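Malic enzyme (Entamoeba histolytica, PDB 3NV9) probably catalyses the oxidative decarboxylation of malate to pyruvate with NAD or NADP as electron acceptor, as malic enzymes do. Local coordinates at residues D138-N141 with K145-P148; A150-V155 with L179-E184; I170-C175 with T268-K273; D98-R101 with G106-T109; E118-L123 with W191-Q196. All blocks are in the same frame, centred on the assembly; numbering follows the deposited sequence.

Contact 1: residues D138-N141 with K145-P148; sequences DSKN and KNDP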
# COMPACT_ATOMS: atom_id res chain seq x y z
N ASP A 138 -10.98 6.84 -8.07
CA ASP A 138 -12.07 7.52 -8.76
C ASP A 138 -12.89 6.47 -9.46
O ASP A 138 -12.37 5.69 -10.29
CB ASP A 138 -11.52 8.51 -9.77
CG ASP A 138 -12.64 9.38 -10.42
OD1 ASP A 138 -13.86 9.14 -10.18
OD2 ASP A 138 -12.28 10.32 -11.14
N SER A 139 -14.18 6.38 -9.17
CA SER A 139 -14.99 5.39 -9.95
C SER A 139 -15.89 6.06 -11.04
O SER A 139 -16.78 5.41 -11.58
CB SER A 139 -15.82 4.53 -9.02
OG SER A 139 -16.90 5.29 -8.46
N LYS A 140 -15.67 7.33 -11.36
CA LYS A 140 -16.61 8.09 -12.23
C LYS A 140 -16.37 7.73 -13.63
O LYS A 140 -15.22 7.54 -14.04
CB LYS A 140 -16.48 9.61 -12.08
CG LYS A 140 -17.21 10.11 -10.81
CD LYS A 140 -17.15 11.61 -10.64
CE LYS A 140 -15.71 12.18 -10.81
NZ LYS A 140 -14.76 11.74 -9.73
N ASN A 141 -17.44 7.58 -14.38
CA ASN A 141 -17.25 7.33 -15.82
C ASN A 141 -17.19 8.67 -16.56
O ASN A 141 -17.21 9.70 -15.93
CB ASN A 141 -18.30 6.38 -16.39
CG ASN A 141 -19.66 6.97 -16.37
OD1 ASN A 141 -19.81 8.17 -16.13
ND2 ASN A 141 -20.69 6.14 -16.57
N LYS A 145 -20.62 9.95 -13.69
CA LYS A 145 -21.41 9.17 -12.74
C LYS A 145 -20.56 8.00 -12.18
O LYS A 145 -19.80 7.36 -12.92
CB LYS A 145 -22.73 8.65 -13.38
CG LYS A 145 -23.62 9.74 -13.97
CD LYS A 145 -25.14 9.58 -13.65
CE LYS A 145 -25.55 10.17 -12.25
NZ LYS A 145 -27.05 10.32 -12.01
N ASN A 146 -20.69 7.74 -10.89
CA ASN A 146 -19.98 6.61 -10.30
C ASN A 146 -20.41 5.27 -10.91
O ASN A 146 -21.58 4.90 -10.87
CB ASN A 146 -20.10 6.62 -8.78
CG ASN A 146 -19.33 7.73 -8.19
OD1 ASN A 146 -18.07 7.71 -8.13
ND2 ASN A 146 -20.06 8.75 -7.76
N ASP A 147 -19.43 4.56 -11.41
CA ASP A 147 -19.67 3.36 -12.20
C ASP A 147 -19.19 2.08 -11.49
O ASP A 147 -18.00 1.81 -11.39
CB ASP A 147 -18.97 3.53 -13.56
CG ASP A 147 -19.21 2.40 -14.48
OD1 ASP A 147 -20.03 1.51 -14.18
OD2 ASP A 147 -18.52 2.38 -15.54
N PRO A 148 -20.14 1.26 -11.04
CA PRO A 148 -19.76 0.04 -10.31
C PRO A 148 -18.83 -0.85 -11.12
O PRO A 148 -17.90 -1.44 -10.55
CB PRO A 148 -21.07 -0.68 -10.10
CG PRO A 148 -22.09 0.01 -11.02
CD PRO A 148 -21.54 1.31 -11.48
O HOH W 1 -15.03 7.95 -7.07

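Contact 2: residues A150-V155 with L179-E184; sequences AVIEFV and LDVLRE. With SO4 (sulfate ion), chain C.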
# COMPACT_ATOMS: atom_id res chain seq x y z
N ALA A 150 -16.57 -0.03 -13.09
CA ALA A 150 -15.21 0.48 -12.97
C ALA A 150 -14.55 -0.08 -11.67
O ALA A 150 -13.40 -0.52 -11.68
CB ALA A 150 -15.21 2.02 -12.97
N VAL A 151 -15.32 -0.10 -10.59
CA VAL A 151 -14.84 -0.62 -9.32
C VAL A 151 -14.56 -2.11 -9.50
O VAL A 151 -13.47 -2.57 -9.17
CB VAL A 151 -15.79 -0.28 -8.11
CG1 VAL A 151 -15.17 -0.71 -6.78
CG2 VAL A 151 -16.06 1.25 -8.03
N ILE A 152 -15.48 -2.83 -10.16
CA ILE A 152 -15.29 -4.28 -10.40
C ILE A 152 -14.03 -4.59 -11.17
O ILE A 152 -13.22 -5.46 -10.79
CB ILE A 152 -16.53 -4.92 -11.09
CG1 ILE A 152 -17.68 -4.93 -10.09
CG2 ILE A 152 -16.24 -6.30 -11.50
CD1 ILE A 152 -19.10 -5.16 -10.68
N GLU A 153 -13.85 -3.85 -12.26
CA GLU A 153 -12.69 -4.04 -13.14
C GLU A 153 -11.40 -3.75 -12.37
O GLU A 153 -10.41 -4.51 -12.48
CB GLU A 153 -12.77 -3.15 -14.42
CG GLU A 153 -11.52 -3.26 -15.31
CD GLU A 153 -11.63 -2.45 -16.63
OE1 GLU A 153 -12.62 -1.74 -16.86
OE2 GLU A 153 -10.69 -2.53 -17.43
N PHE A 154 -11.44 -2.65 -11.61
CA PHE A 154 -10.28 -2.15 -10.85
C PHE A 154 -9.78 -3.22 -9.86
O PHE A 154 -8.61 -3.58 -9.83
CB PHE A 154 -10.61 -0.83 -10.11
CG PHE A 154 -9.46 -0.30 -9.31
CD1 PHE A 154 -8.61 0.63 -9.85
CD2 PHE A 154 -9.22 -0.77 -8.00
CE1 PHE A 154 -7.51 1.11 -9.12
CE2 PHE A 154 -8.12 -0.30 -7.24
CZ PHE A 154 -7.25 0.62 -7.81
N VAL A 155 -10.70 -3.73 -9.07
CA VAL A 155 -10.37 -4.68 -8.04
C VAL A 155 -9.86 -5.98 -8.64
O VAL A 155 -8.87 -6.55 -8.14
CB VAL A 155 -11.59 -4.89 -7.09
CG1 VAL A 155 -11.34 -6.01 -6.07
CG2 VAL A 155 -11.87 -3.62 -6.39
N LEU A 179 -19.78 -5.86 -4.61
CA LEU A 179 -19.43 -6.93 -3.68
C LEU A 179 -19.83 -8.29 -4.28
O LEU A 179 -19.00 -9.21 -4.39
CB LEU A 179 -20.09 -6.70 -2.30
CG LEU A 179 -19.96 -7.93 -1.35
CD1 LEU A 179 -18.51 -8.23 -1.00
CD2 LEU A 179 -20.82 -7.84 -0.12
N ASP A 180 -21.08 -8.39 -4.69
CA ASP A 180 -21.70 -9.65 -5.13
C ASP A 180 -20.94 -10.27 -6.28
O ASP A 180 -20.68 -11.48 -6.26
CB ASP A 180 -23.18 -9.42 -5.50
CG ASP A 180 -24.00 -8.94 -4.33
OD1 ASP A 180 -23.52 -9.10 -3.20
OD2 ASP A 180 -25.11 -8.40 -4.50
N VAL A 181 -20.54 -9.45 -7.27
CA VAL A 181 -19.71 -9.94 -8.41
C VAL A 181 -18.32 -10.29 -7.97
O VAL A 181 -17.84 -11.40 -8.23
CB VAL A 181 -19.57 -8.89 -9.53
CG1 VAL A 181 -18.60 -9.36 -10.59
CG2 VAL A 181 -20.91 -8.60 -10.16
N LEU A 182 -17.64 -9.33 -7.31
CA LEU A 182 -16.23 -9.52 -6.90
C LEU A 182 -16.01 -10.68 -5.97
O LEU A 182 -14.99 -11.31 -6.05
CB LEU A 182 -15.63 -8.29 -6.20
CG LEU A 182 -15.39 -7.11 -7.10
CD1 LEU A 182 -14.87 -6.00 -6.25
CD2 LEU A 182 -14.43 -7.50 -8.25
N ARG A 183 -16.94 -10.94 -5.06
CA ARG A 183 -16.74 -12.05 -4.15
C ARG A 183 -16.69 -13.40 -4.89
O ARG A 183 -16.11 -14.34 -4.42
CB ARG A 183 -17.77 -12.00 -3.02
CG ARG A 183 -19.00 -12.80 -3.21
CD ARG A 183 -19.96 -12.40 -2.12
NE ARG A 183 -19.59 -12.96 -0.81
CZ ARG A 183 -20.31 -13.89 -0.16
NH1 ARG A 183 -21.43 -14.35 -0.73
NH2 ARG A 183 -19.93 -14.35 1.04
N GLU A 184 -17.26 -13.46 -6.10
CA GLU A 184 -17.31 -14.70 -6.86
C GLU A 184 -16.18 -14.77 -7.82
O GLU A 184 -15.60 -15.86 -8.03
CB GLU A 184 -18.68 -14.89 -7.54
CG GLU A 184 -19.82 -15.02 -6.50
CD GLU A 184 -19.65 -16.23 -5.53
OE1 GLU A 184 -18.92 -17.22 -5.86
OE2 GLU A 184 -20.26 -16.19 -4.42
S SO4 C . -22.88 -16.73 2.14
O1 SO4 C . -23.78 -17.86 2.08
O2 SO4 C . -21.54 -17.19 1.80
O3 SO4 C . -23.31 -15.72 1.17
O4 SO4 C . -23.01 -16.10 3.43

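Contact 3: residues I170-C175 with T268-K273; sequences ISQPNC and TRFYRK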
# COMPACT_ATOMS: atom_id res chain seq x y z
N ILE A 170 -18.84 2.79 -0.05
CA ILE A 170 -19.35 2.81 -1.40
C ILE A 170 -20.88 2.88 -1.29
O ILE A 170 -21.52 2.11 -0.55
CB ILE A 170 -18.92 1.53 -2.17
CG1 ILE A 170 -17.39 1.36 -2.06
CG2 ILE A 170 -19.42 1.55 -3.61
CD1 ILE A 170 -16.77 0.26 -2.93
N SER A 171 -21.45 3.84 -2.01
CA SER A 171 -22.89 4.08 -2.02
C SER A 171 -23.70 2.87 -2.52
O SER A 171 -23.21 2.08 -3.33
CB SER A 171 -23.17 5.25 -2.94
OG SER A 171 -22.87 4.85 -4.27
N GLN A 172 -24.90 2.71 -1.99
CA GLN A 172 -25.81 1.68 -2.47
C GLN A 172 -26.63 2.31 -3.60
O GLN A 172 -26.94 3.50 -3.53
CB GLN A 172 -26.76 1.20 -1.37
CG GLN A 172 -27.78 2.27 -0.95
CD GLN A 172 -29.05 1.69 -0.35
OE1 GLN A 172 -29.40 0.54 -0.58
NE2 GLN A 172 -29.75 2.51 0.41
N PRO A 173 -27.04 1.52 -4.60
CA PRO A 173 -26.90 0.09 -4.71
C PRO A 173 -25.60 -0.34 -5.38
O PRO A 173 -25.38 -1.54 -5.56
CB PRO A 173 -28.10 -0.30 -5.57
CG PRO A 173 -28.25 0.92 -6.51
CD PRO A 173 -27.97 2.07 -5.62
N ASN A 174 -24.73 0.61 -5.74
CA ASN A 174 -23.44 0.22 -6.29
C ASN A 174 -22.69 -0.82 -5.38
O ASN A 174 -22.22 -1.86 -5.87
CB ASN A 174 -22.53 1.46 -6.52
CG ASN A 174 -22.77 2.15 -7.86
OD1 ASN A 174 -23.58 1.72 -8.68
ND2 ASN A 174 -22.03 3.24 -8.09
N CYS A 175 -22.61 -0.56 -4.07
CA CYS A 175 -21.87 -1.50 -3.19
C CYS A 175 -22.34 -2.97 -3.33
O CYS A 175 -21.53 -3.90 -3.27
CB CYS A 175 -21.96 -1.06 -1.73
SG CYS A 175 -23.65 -0.96 -1.11
N THR A 268 -34.24 -4.50 -9.36
CA THR A 268 -33.63 -5.64 -8.68
C THR A 268 -32.18 -5.42 -8.26
O THR A 268 -31.48 -6.35 -7.83
CB THR A 268 -33.73 -6.90 -9.51
OG1 THR A 268 -32.82 -6.81 -10.60
CG2 THR A 268 -35.19 -7.12 -9.98
N ARG A 269 -31.73 -4.18 -8.40
CA ARG A 269 -30.47 -3.78 -7.83
C ARG A 269 -30.66 -3.76 -6.32
O ARG A 269 -29.71 -3.94 -5.57
CB ARG A 269 -30.07 -2.41 -8.34
CG ARG A 269 -29.46 -2.46 -9.71
CD ARG A 269 -29.75 -1.17 -10.46
NE ARG A 269 -30.01 -0.04 -9.57
CZ ARG A 269 -30.38 1.17 -9.99
NH1 ARG A 269 -30.54 1.39 -11.29
NH2 ARG A 269 -30.60 2.15 -9.11
N PHE A 270 -31.92 -3.57 -5.91
CA PHE A 270 -32.32 -3.52 -4.51
C PHE A 270 -32.94 -4.84 -3.99
O PHE A 270 -33.79 -4.84 -3.10
CB PHE A 270 -33.29 -2.36 -4.31
CG PHE A 270 -32.62 -0.99 -4.29
CD1 PHE A 270 -32.62 -0.17 -5.45
CD2 PHE A 270 -32.00 -0.49 -3.13
CE1 PHE A 270 -32.01 1.13 -5.42
CE2 PHE A 270 -31.39 0.81 -3.09
CZ PHE A 270 -31.41 1.62 -4.23
N TYR A 271 -32.52 -5.96 -4.54
CA TYR A 271 -33.07 -7.25 -4.12
C TYR A 271 -33.00 -7.50 -2.57
O TYR A 271 -33.94 -8.09 -2.00
CB TYR A 271 -32.39 -8.38 -4.87
CG TYR A 271 -30.98 -8.71 -4.40
CD1 TYR A 271 -30.74 -9.72 -3.46
CD2 TYR A 271 -29.88 -8.02 -4.91
CE1 TYR A 271 -29.45 -10.04 -3.03
CE2 TYR A 271 -28.58 -8.32 -4.49
CZ TYR A 271 -28.36 -9.33 -3.54
OH TYR A 271 -27.05 -9.62 -3.12
N ARG A 272 -31.92 -7.05 -1.90
CA ARG A 272 -31.83 -7.22 -0.44
C ARG A 272 -32.99 -6.51 0.29
O ARG A 272 -33.60 -7.06 1.22
CB ARG A 272 -30.41 -6.87 0.10
CG ARG A 272 -29.24 -7.26 -0.83
CD ARG A 272 -28.01 -7.95 -0.17
NE ARG A 272 -28.37 -9.27 0.28
CZ ARG A 272 -27.59 -10.34 0.41
NH1 ARG A 272 -26.25 -10.38 0.15
NH2 ARG A 272 -28.22 -11.43 0.82
N LYS A 273 -33.36 -5.31 -0.14
CA LYS A 273 -34.52 -4.67 0.49
C LYS A 273 -35.80 -5.46 0.15
O LYS A 273 -36.72 -5.56 0.97
CB LYS A 273 -34.68 -3.19 0.10
CG LYS A 273 -33.48 -2.27 0.42
CD LYS A 273 -33.67 -0.85 -0.17
CE LYS A 273 -34.97 -0.15 0.27
NZ LYS A 273 -35.15 1.22 -0.32
O HOH W 2 -27.24 -4.18 -6.75

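Contact 4: residues D98-R101 with G106-T109; sequences DSTR and GDVT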
# COMPACT_ATOMS: atom_id res chain seq x y z
N ASP A 98 -14.39 4.27 -3.14
CA ASP A 98 -14.49 5.31 -4.14
C ASP A 98 -14.88 6.64 -3.54
O ASP A 98 -15.13 7.63 -4.25
CB ASP A 98 -15.39 4.86 -5.34
CG ASP A 98 -16.89 4.74 -5.00
OD1 ASP A 98 -17.63 4.46 -5.98
OD2 ASP A 98 -17.35 4.93 -3.85
N SER A 99 -14.89 6.64 -2.19
CA SER A 99 -15.16 7.77 -1.30
C SER A 99 -16.51 8.42 -1.52
O SER A 99 -16.67 9.61 -1.38
CB SER A 99 -14.04 8.81 -1.35
OG SER A 99 -12.82 8.17 -1.23
N THR A 100 -17.48 7.57 -1.78
CA THR A 100 -18.79 7.96 -2.20
C THR A 100 -19.77 7.91 -0.99
O THR A 100 -20.73 8.64 -0.97
CB THR A 100 -19.11 7.00 -3.39
OG1 THR A 100 -19.43 7.72 -4.57
CG2 THR A 100 -20.00 5.91 -3.09
N ARG A 101 -19.50 7.09 0.03
CA ARG A 101 -20.30 7.11 1.28
C ARG A 101 -19.37 7.18 2.52
O ARG A 101 -19.26 6.26 3.32
CB ARG A 101 -21.25 5.89 1.31
CG ARG A 101 -22.54 6.06 2.14
CD ARG A 101 -23.28 7.34 1.72
NE ARG A 101 -24.22 7.14 0.60
CZ ARG A 101 -24.53 8.02 -0.36
NH1 ARG A 101 -23.95 9.23 -0.44
NH2 ARG A 101 -25.43 7.69 -1.29
N GLY A 106 -20.69 11.50 3.33
CA GLY A 106 -21.15 11.07 2.04
C GLY A 106 -20.06 11.12 1.00
O GLY A 106 -18.95 10.59 1.22
N ASP A 107 -20.38 11.73 -0.14
CA ASP A 107 -19.43 11.76 -1.26
C ASP A 107 -18.44 12.93 -1.07
O ASP A 107 -18.83 14.11 -1.09
CB ASP A 107 -20.18 11.79 -2.61
CG ASP A 107 -19.25 11.84 -3.83
OD1 ASP A 107 -17.99 11.74 -3.75
OD2 ASP A 107 -19.81 11.97 -4.92
N VAL A 108 -17.17 12.58 -0.84
CA VAL A 108 -16.15 13.58 -0.45
C VAL A 108 -15.08 13.76 -1.52
O VAL A 108 -14.01 14.30 -1.23
CB VAL A 108 -15.60 13.28 0.97
CG1 VAL A 108 -16.73 13.49 2.03
CG2 VAL A 108 -15.07 11.79 1.06
N THR A 109 -15.41 13.39 -2.78
CA THR A 109 -14.44 13.27 -3.91
C THR A 109 -13.37 12.17 -3.71
O THR A 109 -13.07 11.82 -2.60
CB THR A 109 -13.67 14.59 -4.19
OG1 THR A 109 -12.57 14.68 -3.28
CG2 THR A 109 -14.57 15.87 -4.09
O HOH W 3 -15.87 10.51 -4.53

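Contact 5: residues E118-L123 with W191-Q196; sequences EGKALL and WHDDQQ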
# COMPACT_ATOMS: atom_id res chain seq x y z
N GLU A 118 -7.19 5.39 5.81
CA GLU A 118 -5.94 5.30 6.59
C GLU A 118 -6.16 4.91 8.08
O GLU A 118 -5.38 4.19 8.66
CB GLU A 118 -5.11 6.59 6.43
CG GLU A 118 -3.69 6.32 6.70
CD GLU A 118 -2.78 7.51 6.58
OE1 GLU A 118 -1.60 7.41 7.04
OE2 GLU A 118 -3.24 8.53 6.05
N GLY A 119 -7.23 5.42 8.70
CA GLY A 119 -7.58 5.04 10.07
C GLY A 119 -7.94 3.57 10.11
O GLY A 119 -7.56 2.88 11.04
N LYS A 120 -8.66 3.08 9.10
CA LYS A 120 -8.97 1.63 9.00
C LYS A 120 -7.67 0.82 8.88
O LYS A 120 -7.52 -0.19 9.52
CB LYS A 120 -9.86 1.26 7.77
CG LYS A 120 -11.23 1.93 7.65
CD LYS A 120 -12.25 1.27 8.56
CE LYS A 120 -13.62 1.94 8.29
NZ LYS A 120 -14.73 1.31 9.15
N ALA A 121 -6.74 1.29 8.04
CA ALA A 121 -5.53 0.53 7.85
C ALA A 121 -4.76 0.55 9.16
O ALA A 121 -4.15 -0.45 9.49
CB ALA A 121 -4.69 1.14 6.77
N LEU A 122 -4.74 1.73 9.85
CA LEU A 122 -4.02 1.89 11.12
C LEU A 122 -4.58 0.83 12.11
O LEU A 122 -3.81 0.09 12.77
CB LEU A 122 -4.21 3.31 11.70
CG LEU A 122 -3.82 3.48 13.20
CD1 LEU A 122 -2.25 3.38 13.38
CD2 LEU A 122 -4.34 4.78 13.89
N LEU A 123 -5.91 0.71 12.14
CA LEU A 123 -6.57 -0.26 13.07
C LEU A 123 -6.35 -1.72 12.70
O LEU A 123 -6.33 -2.60 13.56
CB LEU A 123 -8.07 -0.01 13.17
CG LEU A 123 -8.52 1.33 13.74
CD1 LEU A 123 -10.09 1.48 13.65
CD2 LEU A 123 -7.97 1.57 15.17
N TRP A 191 -15.06 -8.52 0.64
CA TRP A 191 -16.22 -8.28 1.48
C TRP A 191 -16.36 -6.77 1.59
O TRP A 191 -15.49 -6.05 1.16
CB TRP A 191 -16.06 -8.99 2.84
CG TRP A 191 -15.35 -8.22 3.89
CD1 TRP A 191 -14.21 -7.49 3.74
CD2 TRP A 191 -15.72 -8.12 5.29
NE1 TRP A 191 -13.85 -6.93 4.96
CE2 TRP A 191 -14.77 -7.28 5.91
CE3 TRP A 191 -16.77 -8.63 6.07
CZ2 TRP A 191 -14.83 -6.96 7.28
CZ3 TRP A 191 -16.82 -8.33 7.44
CH2 TRP A 191 -15.87 -7.50 8.02
N HIS A 192 -17.47 -6.32 2.15
CA HIS A 192 -17.75 -4.91 2.25
C HIS A 192 -17.98 -4.64 3.77
O HIS A 192 -18.93 -5.12 4.37
CB HIS A 192 -18.92 -4.55 1.28
CG HIS A 192 -19.44 -3.14 1.39
ND1 HIS A 192 -18.71 -2.10 1.91
CD2 HIS A 192 -20.61 -2.60 0.99
CE1 HIS A 192 -19.43 -0.98 1.88
NE2 HIS A 192 -20.58 -1.26 1.31
N ASP A 193 -17.02 -3.95 4.40
CA ASP A 193 -16.97 -3.77 5.84
C ASP A 193 -18.30 -3.19 6.32
O ASP A 193 -18.86 -3.67 7.29
CB ASP A 193 -15.81 -2.82 6.18
CG ASP A 193 -15.44 -2.79 7.68
OD1 ASP A 193 -15.92 -3.65 8.45
OD2 ASP A 193 -14.70 -1.85 8.07
N ASP A 194 -18.82 -2.17 5.63
CA ASP A 194 -20.14 -1.61 6.00
C ASP A 194 -21.31 -2.59 5.94
O ASP A 194 -22.34 -2.33 6.54
CB ASP A 194 -20.48 -0.43 5.11
CG ASP A 194 -19.46 0.61 5.18
OD1 ASP A 194 -19.52 1.44 6.12
OD2 ASP A 194 -18.58 0.58 4.30
N GLN A 195 -21.15 -3.70 5.22
CA GLN A 195 -22.20 -4.72 5.18
C GLN A 195 -21.97 -5.71 6.33
O GLN A 195 -22.43 -5.44 7.41
CB GLN A 195 -22.29 -5.39 3.80
CG GLN A 195 -23.07 -4.56 2.75
CD GLN A 195 -22.98 -5.17 1.37
OE1 GLN A 195 -23.45 -6.27 1.12
NE2 GLN A 195 -22.28 -4.50 0.49
N GLN A 196 -21.24 -6.81 6.13
CA GLN A 196 -21.12 -7.80 7.22
C GLN A 196 -20.32 -7.29 8.49
O GLN A 196 -20.60 -7.65 9.63
CB GLN A 196 -20.49 -9.09 6.69
CG GLN A 196 -21.22 -9.78 5.55
CD GLN A 196 -20.30 -10.76 4.83
OE1 GLN A 196 -19.20 -10.38 4.41
NE2 GLN A 196 -20.72 -12.04 4.72
O HOH W 4 -17.02 1.35 7.38

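Contact 1: residues D138-N141 with K145-P148
Lys140 and Asn146 lie opposite each other as a non-hydrogen-bonded antiparallel pair, their CA atoms 4.2 Å apart, in a single beta bridge closed by two backbone bonds. Asp147 N reaches Ser139 O at 2.8 Å, and on the other side Asn141 N reaches Lys145 O at the same length. Asn141 adds a side-chain bond: with CG turned between its backbone N and carbonyl carbon (chi1 66°), OD1 takes Lys145 N at 3.1 Å, the donor standing 42° above the amide plane. Serine's short hydroxyl works at close range: Ser139 OG comes within 2.7 Å of Asn146 OD1 and is also hydrogen-bonded to Asp98 OD1, so the acceptor of its one proton is not settled. Water 1, accepting from Ser139 N, is placed to donate to Asn146 OD1. Behind them Asp138 OD1 is held from opposite faces of its carboxylate, by Lys140 N in an Asx turn and by Lys140 NZ in a salt bridge, which folds the lysine back over its own loop. The loop leaves strand 131-136 and runs into helix 148-158, which Asp147 caps through Asp149 N; Pro148 packs on helix 174-185, while Lys140 O bonds Arg157 of the second subunit.

Contact 2: residues A150-V155 with L179-E184
Arg183 NH1 donates to O3 of a sulfate ion at 3.0 Å with an N-H...O angle of 154°, and NH2 reaches O2 of the same ion in a weak bond of 3.4 Å. The sulfur lies in the guanidinium plane at its edge, so both terminal nitrogens point at one anion, to which Asp380 N is also bonded. The ion probably came from the crystallisation liquor; NH2 makes a further weak bond to Ile378 O. The arginine leaves the helix well away from the apolar seam that joins it to helix 148-158. There Leu182 is the central side chain. With CG anti to the carbonyl carbon (chi1 -71°) and the chain extended beyond, it pushes its two methyls between Ile152 and Val155: CD1 lies 3.5 Å from Val155 CG1, and CD2 rests 3.5 Å from Ile152 O. These two helices both border strand 164-167 in the parallel sheet, helix 148-158 leading into it and helix 174-185 leading from it to strand 190-192 in a beta-alpha-beta unit. Their short segments run nearly parallel, at 21°, with axes 9.9 Å apart, a spacing that branched aliphatic residues fill well. Ile152 meets Leu182 CD2 through CG2, at 3.9 Å, while its longer branch crosses Val181 at about a right angle and brings CD1 to 3.9 Å from Val181 CG2. Toward the sheet, Val155 continues onto Ile165 and Leu182 onto Val190. Elsewhere on helix 148-158, Phe154 stacks its ring on Phe154 of the second subunit.

Contact 3: residues I170-C175 with T268-K273
A cis-proline turn leading into helix 174-185 meets the N-terminal end of helix 271-279, where Pro173 lies against Phe270 and Arg269. Pro173 CB sits over one face of the Phe270 ring, 4.2 Å from its centroid and 15° off the normal, a CH-pi contact. The pyrrolidine also covers the rim of the ring, its CD 3.7 Å from Phe270 CZ. Proline fits here because its ring is compact and apolar, and the cis peptide before it turns the chain sharply toward the helix. Arg269 crosses the same proline obliquely: its NE and NH2 both lie 3.7 Å from Pro173 CG, a van der Waals contact with the obliquely set guanidinium. The contact joins the two parts of a malic enzyme, since residues 170-175 belong to the N-terminal malic domain and residues 268-273 to the NAD-binding domain. Gln172 approaches Phe270 quite differently, at the edge. Its CG lies between the backbone N and the carbonyl carbon (chi1 69°), and the extended chain carries OE1 to 3.2 Å from Phe270 CE2, with amide and ring planes 70° apart. This oxygen is buried and has no hydrogen-bonding partner in the model, so the weakly positive ring edge probably offers some compensation. Water 2 donates to Arg269 O at 2.7 Å and, weakly, to Pro173 O at 3.4 Å, linking the two backbones across the domain boundary.

Contact 4: residues D98-R101 with G106-T109
Thr100 and Asp107 pass with CA atoms 4.0 Å apart, Arg101 and Gly106 with theirs 4.1 Å apart, and a single backbone bond, Val108 N to Ser99 O at 3.1 Å, joins the two arms of the loop. That bond is straight, with 169° at the hydrogen and the donor almost in line with the C=O bond. The Asp107 carboxylate braces its own arm of the loop. Its CG swings anti to the backbone N and lies beside the carbonyl carbon, which brings OD1 forward over the next residues, where it accepts from Thr109 N at 3.2 Å in an Asx turn, the donor 36° out of the carboxylate plane. Water 3 lies 2.6 Å from this OD1 and 3.0 Å from Asp98 O, placed to donate to each, and only through it is the carboxylate linked across to the start of the loop. An aspartate suits the spot because one short carboxylate can serve both partners. Ser99, small enough for a close approach, sets CB 3.4 Å from Thr109 O, while its OG bonds Pro110 O. Gly106 has a positive phi (81°), which favours glycine, and its bare CA lies at the edge of the Arg101 guanidinium, 4.2 Å from NH1. Thr109 OG1 meets Asn80 of the second subunit. The loop follows strand 92-97 and precedes helix 114-128 in a beta-alpha-beta unit, at the C-terminal end of the parallel sheet; Arg101 makes a weak bond to a bound glycerol and touches Pro304, consistent with the loop bordering the cleft between the two domains.

Contact 5: residues E118-L123 with W191-Q196
Lys120 and Asp193 approach from opposite directions and meet as a weak salt bridge, Lys120 NZ to Asp193 OD2 at 3.3 Å. Water 4 accepts from Lys120 NZ at 2.9 Å and is placed to donate to Asp194 OD1, 2.8 Å away, so NZ is tied to two successive aspartates, the second through water. Its strongest partner is Tyr65 OH of the second subunit, with Glu168 a long, weak ion pair and a bound glycerol in a further weak bond. Lysine suits the place because its long chain can cross from helix 114-128: after one bend at chi2 (-79°) the chain runs extended to its tip, and Phe363 packs on both Lys120 and Asp193. On the acidic side Asp193 CG is anti to its backbone N (chi1 -167°), which holds the carboxylate out from the helix toward the lysine. Asp193 CA lies 4.1 Å above the plane of the Trp191 ring, displaced toward its rim, and Gln195 N is bonded to His192 O at 2.8 Å where the strand gives way to the helix, whose first turn is a wider, pi-type one. Asp194 OD2 is fixed by Asp169 N. Strand 190-192 hands over to a helix at the C-terminal end of the parallel sheet, and the buried cluster of lysine, carboxylates and a tyrosine from the partner chain is consistent with the substrate site of malic enzymes.

Contacts 1, 2 and 4 belong to the N-terminal malic domain, contact 3 crosses to the NAD-binding domain, and the centre of contact 5 lies about 5 Å from the centre of the chain, nearer than any other. Helix 174-185 ties several together. At its start Asn174 ND2 reaches Asn146 O of contact 1 at 3.3 Å; farther on, Asp180 OD2 meets Tyr271 OH of contact 3 at 2.7 Å, and Leu179 CD1 packs 3.4 Å from Trp191 CA of contact 5. Contacts 4 and 5 do not touch, their nearest atoms about 6 Å apart, yet Arg101 and Lys120 both reach bound glycerol, which may mark a pocket nearby. Contacts 1, 2, 4 and 5 touch the second subunit.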